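Local coordinates for fatty-acid-binding protein 1 (Arabidopsis thaliana, PDB 4DOO), which binds fatty acids, preferentially saturated ones, in the chloroplast through a chalcone-isomerase-like domain, and may take part in alpha-linolenic acid metabolism, at residues Ala16-Arg30 / Ile40-Asp52. Residues are numbered along the deposited sequence; the frame is centred on the assembly and turned at random.
Sequences ASIGDSRRLLGVGLR and IDVYAFGVYADCD. With DAO (lauric acid), chain C; DAO (lauric acid), chain D.
V42 and Y43 both face R30 in a classic beta bulge, the V42 N-H reaching R30 O while R30 N bonds to Y43 O. The Y43 ring, its CG between backbone N and carbonyl carbon (chi1 62°), leans over R30, whose CB lies 3.5 Å from the ring centroid on one face. Beyond the ring the R30 guanidinium pairs side-on, through its NE/NH2 edge, with the carboxylate of the chain C laurate, NE to O2 at 2.7 Å and NH2 to O1 at 2.8 Å, both bonds almost straight. Y43 OH donates to the same O2 (2.6 Å) from near the ring plane, and S110 also bonds this laurate. A44 CB packs against L29 CD2. F45 lays its ring over the backbone of G28, where a side chain would collide with it. At V47 the register slips by one residue: L25 N donates to V47 O (2.8 Å), with G26 N bonded weakly to the same oxygen. Y48 is sandwiched, I18 CD1 centred over one face at 3.7 Å from the centroid and L24 CD1 nearer the rim of the other, while its OH bonds to P15 O. With an alanine in place of Y48, the I18 and L24 methyls would probably lose the ring between them and P15 O its hydroxyl partner. D50 OD2 accepts from a water that also joins S21 OG and R22 NH2, while OD1 caps helix 51-61 at D53 N; C51 N closes the pairing on S21 O (3.0 Å). This twisted antiparallel hairpin with two classic bulges belongs to the large sheet of the chalcone-isomerase fold, its R30-Y43 end contributing, with S110, to the grip on the laurate.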
# COMPACT_ATOMS: atom_id res chain seq x y z
N ALA A 16 -9.02 -10.58 7.48
CA ALA A 16 -7.81 -10.72 8.29
C ALA A 16 -6.65 -11.29 7.48
O ALA A 16 -5.48 -11.15 7.86
CB ALA A 16 -8.10 -11.62 9.49
N SER A 17 -6.97 -11.94 6.37
CA SER A 17 -5.95 -12.51 5.51
C SER A 17 -6.51 -12.75 4.13
O SER A 17 -7.72 -12.78 3.94
CB SER A 17 -5.43 -13.83 6.10
OG SER A 17 -6.44 -14.82 6.13
N ILE A 18 -5.61 -12.91 3.16
CA ILE A 18 -5.99 -13.18 1.78
C ILE A 18 -5.18 -14.38 1.30
O ILE A 18 -3.96 -14.31 1.18
CB ILE A 18 -5.69 -11.97 0.87
CG1 ILE A 18 -6.51 -10.76 1.32
CG2 ILE A 18 -6.01 -12.31 -0.58
CD1 ILE A 18 -6.26 -9.51 0.51
N GLY A 19 -5.87 -15.49 1.04
CA GLY A 19 -5.20 -16.69 0.56
C GLY A 19 -4.48 -17.47 1.65
O GLY A 19 -3.61 -18.30 1.35
N ASP A 20 -4.82 -17.20 2.90
CA ASP A 20 -4.22 -17.88 4.05
C ASP A 20 -2.75 -17.54 4.29
O ASP A 20 -2.21 -17.86 5.35
CB ASP A 20 -4.35 -19.39 3.90
CG ASP A 20 -5.78 -19.84 3.75
OD1 ASP A 20 -6.61 -19.51 4.63
OD2 ASP A 20 -6.09 -20.53 2.75
N SER A 21 -2.10 -16.90 3.32
CA SER A 21 -0.69 -16.56 3.46
C SER A 21 -0.40 -15.07 3.60
O SER A 21 0.66 -14.67 4.09
CB SER A 21 0.08 -17.13 2.26
OG SER A 21 -0.54 -16.76 1.04
N ARG A 22 -1.33 -14.24 3.16
CA ARG A 22 -1.16 -12.79 3.22
C ARG A 22 -1.95 -12.20 4.38
O ARG A 22 -3.18 -12.14 4.33
CB ARG A 22 -1.62 -12.18 1.90
CG ARG A 22 -1.03 -10.82 1.64
CD ARG A 22 -1.01 -10.54 0.16
NE ARG A 22 -0.37 -11.62 -0.57
CZ ARG A 22 0.13 -11.50 -1.79
NH1 ARG A 22 0.06 -10.33 -2.42
NH2 ARG A 22 0.70 -12.54 -2.39
N ARG A 23 -1.25 -11.75 5.41
CA ARG A 23 -1.92 -11.22 6.59
C ARG A 23 -2.10 -9.71 6.63
O ARG A 23 -1.19 -8.95 6.31
CB ARG A 23 -1.18 -11.64 7.86
CG ARG A 23 -0.92 -13.13 7.97
CD ARG A 23 -2.19 -13.96 7.92
NE ARG A 23 -1.88 -15.39 7.87
CZ ARG A 23 -1.23 -16.05 8.83
NH1 ARG A 23 -0.83 -15.42 9.93
NH2 ARG A 23 -0.96 -17.34 8.68
N LEU A 24 -3.29 -9.28 7.05
CA LEU A 24 -3.58 -7.85 7.19
C LEU A 24 -2.80 -7.36 8.40
O LEU A 24 -2.97 -7.87 9.51
CB LEU A 24 -5.07 -7.63 7.43
CG LEU A 24 -5.52 -6.19 7.65
CD1 LEU A 24 -5.22 -5.36 6.40
CD2 LEU A 24 -7.02 -6.16 7.97
N LEU A 25 -1.94 -6.36 8.19
CA LEU A 25 -1.12 -5.83 9.27
C LEU A 25 -1.49 -4.40 9.69
O LEU A 25 -1.16 -3.96 10.79
CB LEU A 25 0.36 -5.88 8.88
CG LEU A 25 0.90 -7.25 8.48
CD1 LEU A 25 2.36 -7.11 8.09
CD2 LEU A 25 0.75 -8.24 9.63
N GLY A 26 -2.17 -3.68 8.81
CA GLY A 26 -2.55 -2.32 9.14
C GLY A 26 -3.70 -1.82 8.30
O GLY A 26 -3.83 -2.19 7.13
N VAL A 27 -4.54 -0.99 8.89
CA VAL A 27 -5.69 -0.42 8.19
C VAL A 27 -5.71 1.09 8.42
O VAL A 27 -5.55 1.54 9.55
CB VAL A 27 -7.01 -1.03 8.71
CG1 VAL A 27 -8.21 -0.31 8.10
CG2 VAL A 27 -7.05 -2.51 8.35
N GLY A 28 -5.90 1.85 7.35
CA GLY A 28 -5.92 3.29 7.48
C GLY A 28 -6.84 4.00 6.51
O GLY A 28 -7.59 3.37 5.76
N LEU A 29 -6.78 5.33 6.53
CA LEU A 29 -7.60 6.16 5.65
C LEU A 29 -6.72 7.14 4.88
O LEU A 29 -5.79 7.72 5.44
CB LEU A 29 -8.63 6.96 6.46
CG LEU A 29 -9.71 6.22 7.25
CD1 LEU A 29 -10.61 7.24 7.94
CD2 LEU A 29 -10.52 5.33 6.32
N ARG A 30 -7.03 7.31 3.60
CA ARG A 30 -6.31 8.24 2.74
C ARG A 30 -7.26 9.42 2.64
O ARG A 30 -8.36 9.29 2.10
CB ARG A 30 -6.07 7.62 1.36
CG ARG A 30 -5.10 8.36 0.44
CD ARG A 30 -5.72 9.54 -0.29
NE ARG A 30 -4.88 9.94 -1.43
CZ ARG A 30 -4.55 11.19 -1.73
NH1 ARG A 30 -5.00 12.19 -0.98
NH2 ARG A 30 -3.78 11.44 -2.78
N ILE A 40 -11.71 15.49 3.57
CA ILE A 40 -12.52 14.45 2.97
C ILE A 40 -11.82 13.10 3.09
O ILE A 40 -10.61 13.02 2.88
CB ILE A 40 -12.75 14.73 1.47
CG1 ILE A 40 -13.62 15.98 1.30
CG2 ILE A 40 -13.41 13.52 0.81
CD1 ILE A 40 -14.99 15.87 1.93
N ASP A 41 -12.57 12.06 3.44
CA ASP A 41 -12.01 10.71 3.52
C ASP A 41 -12.20 10.17 2.11
O ASP A 41 -13.33 9.99 1.67
CB ASP A 41 -12.80 9.84 4.50
CG ASP A 41 -12.83 10.40 5.91
OD1 ASP A 41 -11.77 10.82 6.40
OD2 ASP A 41 -13.92 10.41 6.53
N VAL A 42 -11.09 9.92 1.41
CA VAL A 42 -11.17 9.44 0.04
C VAL A 42 -11.38 7.94 -0.06
O VAL A 42 -12.28 7.48 -0.75
CB VAL A 42 -9.92 9.84 -0.76
CG1 VAL A 42 -10.09 9.46 -2.23
CG2 VAL A 42 -9.70 11.35 -0.63
N TYR A 43 -10.54 7.18 0.64
CA TYR A 43 -10.67 5.73 0.64
C TYR A 43 -10.00 5.12 1.87
O TYR A 43 -9.15 5.74 2.50
CB TYR A 43 -10.08 5.11 -0.64
CG TYR A 43 -8.59 5.31 -0.88
CD1 TYR A 43 -8.13 6.29 -1.75
CD2 TYR A 43 -7.64 4.48 -0.27
CE1 TYR A 43 -6.77 6.45 -2.02
CE2 TYR A 43 -6.29 4.63 -0.52
CZ TYR A 43 -5.85 5.61 -1.41
OH TYR A 43 -4.51 5.73 -1.70
N ALA A 44 -10.44 3.91 2.22
CA ALA A 44 -9.86 3.18 3.33
C ALA A 44 -8.92 2.18 2.68
O ALA A 44 -9.17 1.74 1.56
CB ALA A 44 -10.94 2.45 4.11
N PHE A 45 -7.84 1.83 3.37
CA PHE A 45 -6.92 0.86 2.80
C PHE A 45 -6.42 -0.13 3.84
O PHE A 45 -6.43 0.16 5.04
CB PHE A 45 -5.74 1.57 2.10
CG PHE A 45 -4.88 2.39 3.01
CD1 PHE A 45 -3.83 1.80 3.73
CD2 PHE A 45 -5.10 3.76 3.15
CE1 PHE A 45 -3.02 2.57 4.57
CE2 PHE A 45 -4.30 4.54 3.99
CZ PHE A 45 -3.25 3.94 4.70
N GLY A 46 -6.04 -1.31 3.38
CA GLY A 46 -5.54 -2.34 4.27
C GLY A 46 -4.24 -2.83 3.67
O GLY A 46 -4.17 -3.08 2.47
N VAL A 47 -3.21 -2.95 4.50
CA VAL A 47 -1.91 -3.39 4.02
C VAL A 47 -1.65 -4.83 4.47
O VAL A 47 -1.66 -5.12 5.67
CB VAL A 47 -0.78 -2.49 4.56
CG1 VAL A 47 0.56 -2.93 3.98
CG2 VAL A 47 -1.06 -1.03 4.20
N TYR A 48 -1.41 -5.71 3.49
CA TYR A 48 -1.16 -7.13 3.73
C TYR A 48 0.27 -7.52 3.35
O TYR A 48 0.83 -6.98 2.40
CB TYR A 48 -2.10 -7.99 2.90
CG TYR A 48 -3.57 -7.83 3.20
CD1 TYR A 48 -4.29 -6.73 2.72
CD2 TYR A 48 -4.25 -8.79 3.95
CE1 TYR A 48 -5.65 -6.60 2.97
CE2 TYR A 48 -5.61 -8.66 4.21
CZ TYR A 48 -6.31 -7.56 3.71
OH TYR A 48 -7.65 -7.43 3.97
N ALA A 49 0.84 -8.46 4.09
CA ALA A 49 2.20 -8.94 3.81
C ALA A 49 2.24 -10.46 3.96
O ALA A 49 1.63 -11.02 4.86
CB ALA A 49 3.19 -8.28 4.76
N ASP A 50 2.97 -11.12 3.07
CA ASP A 50 3.11 -12.58 3.11
C ASP A 50 3.91 -12.97 4.35
O ASP A 50 5.03 -12.51 4.55
CB ASP A 50 3.81 -13.08 1.84
CG ASP A 50 4.01 -14.58 1.85
OD1 ASP A 50 4.96 -15.06 2.50
OD2 ASP A 50 3.21 -15.28 1.20
N CYS A 51 3.32 -13.84 5.16
CA CYS A 51 3.94 -14.29 6.40
C CYS A 51 5.32 -14.91 6.24
O CYS A 51 6.25 -14.55 6.96
CB CYS A 51 3.03 -15.30 7.11
SG CYS A 51 1.49 -14.58 7.68
N ASP A 52 5.44 -15.86 5.32
CA ASP A 52 6.73 -16.52 5.11
C ASP A 52 7.82 -15.55 4.68
O ASP A 52 8.96 -15.65 5.14
CB ASP A 52 6.60 -17.64 4.08
CG ASP A 52 5.67 -18.76 4.53
OD1 ASP A 52 5.76 -19.17 5.71
OD2 ASP A 52 4.86 -19.23 3.70
O1 DAO C . -2.88 9.28 -4.35
O2 DAO C . -3.94 7.91 -2.99
C1 DAO C . -3.10 8.13 -3.89
C2 DAO C . -2.34 6.96 -4.47
C3 DAO C . -3.28 6.07 -5.26
C4 DAO C . -2.51 4.98 -6.01
C5 DAO C . -3.46 3.91 -6.56
C6 DAO C . -4.11 4.35 -7.87
C7 DAO C . -5.44 3.66 -8.08
C8 DAO C . -6.27 4.43 -9.11
C9 DAO C . -7.67 3.86 -9.22
C10 DAO C . -8.45 4.59 -10.31
C11 DAO C . -9.49 3.68 -10.94
C12 DAO C . -10.41 4.46 -11.85
O1 DAO D . -12.91 18.42 -3.61
O2 DAO D . -13.99 16.73 -4.52
C1 DAO D . -13.02 17.20 -3.88
C2 DAO D . -11.94 16.25 -3.41
C3 DAO D . -10.96 15.98 -4.54
C4 DAO D . -10.62 14.49 -4.63
C5 DAO D . -9.18 14.23 -4.19
C6 DAO D . -8.48 13.31 -5.17
C7 DAO D . -7.91 12.08 -4.47
C8 DAO D . -7.91 10.88 -5.40
C9 DAO D . -6.89 9.83 -4.95
C10 DAO D . -7.56 8.45 -4.84
C11 DAO D . -7.00 7.48 -5.87
C12 DAO D . -7.81 6.20 -5.90
O HOH W 1 1.10 -14.69 0.03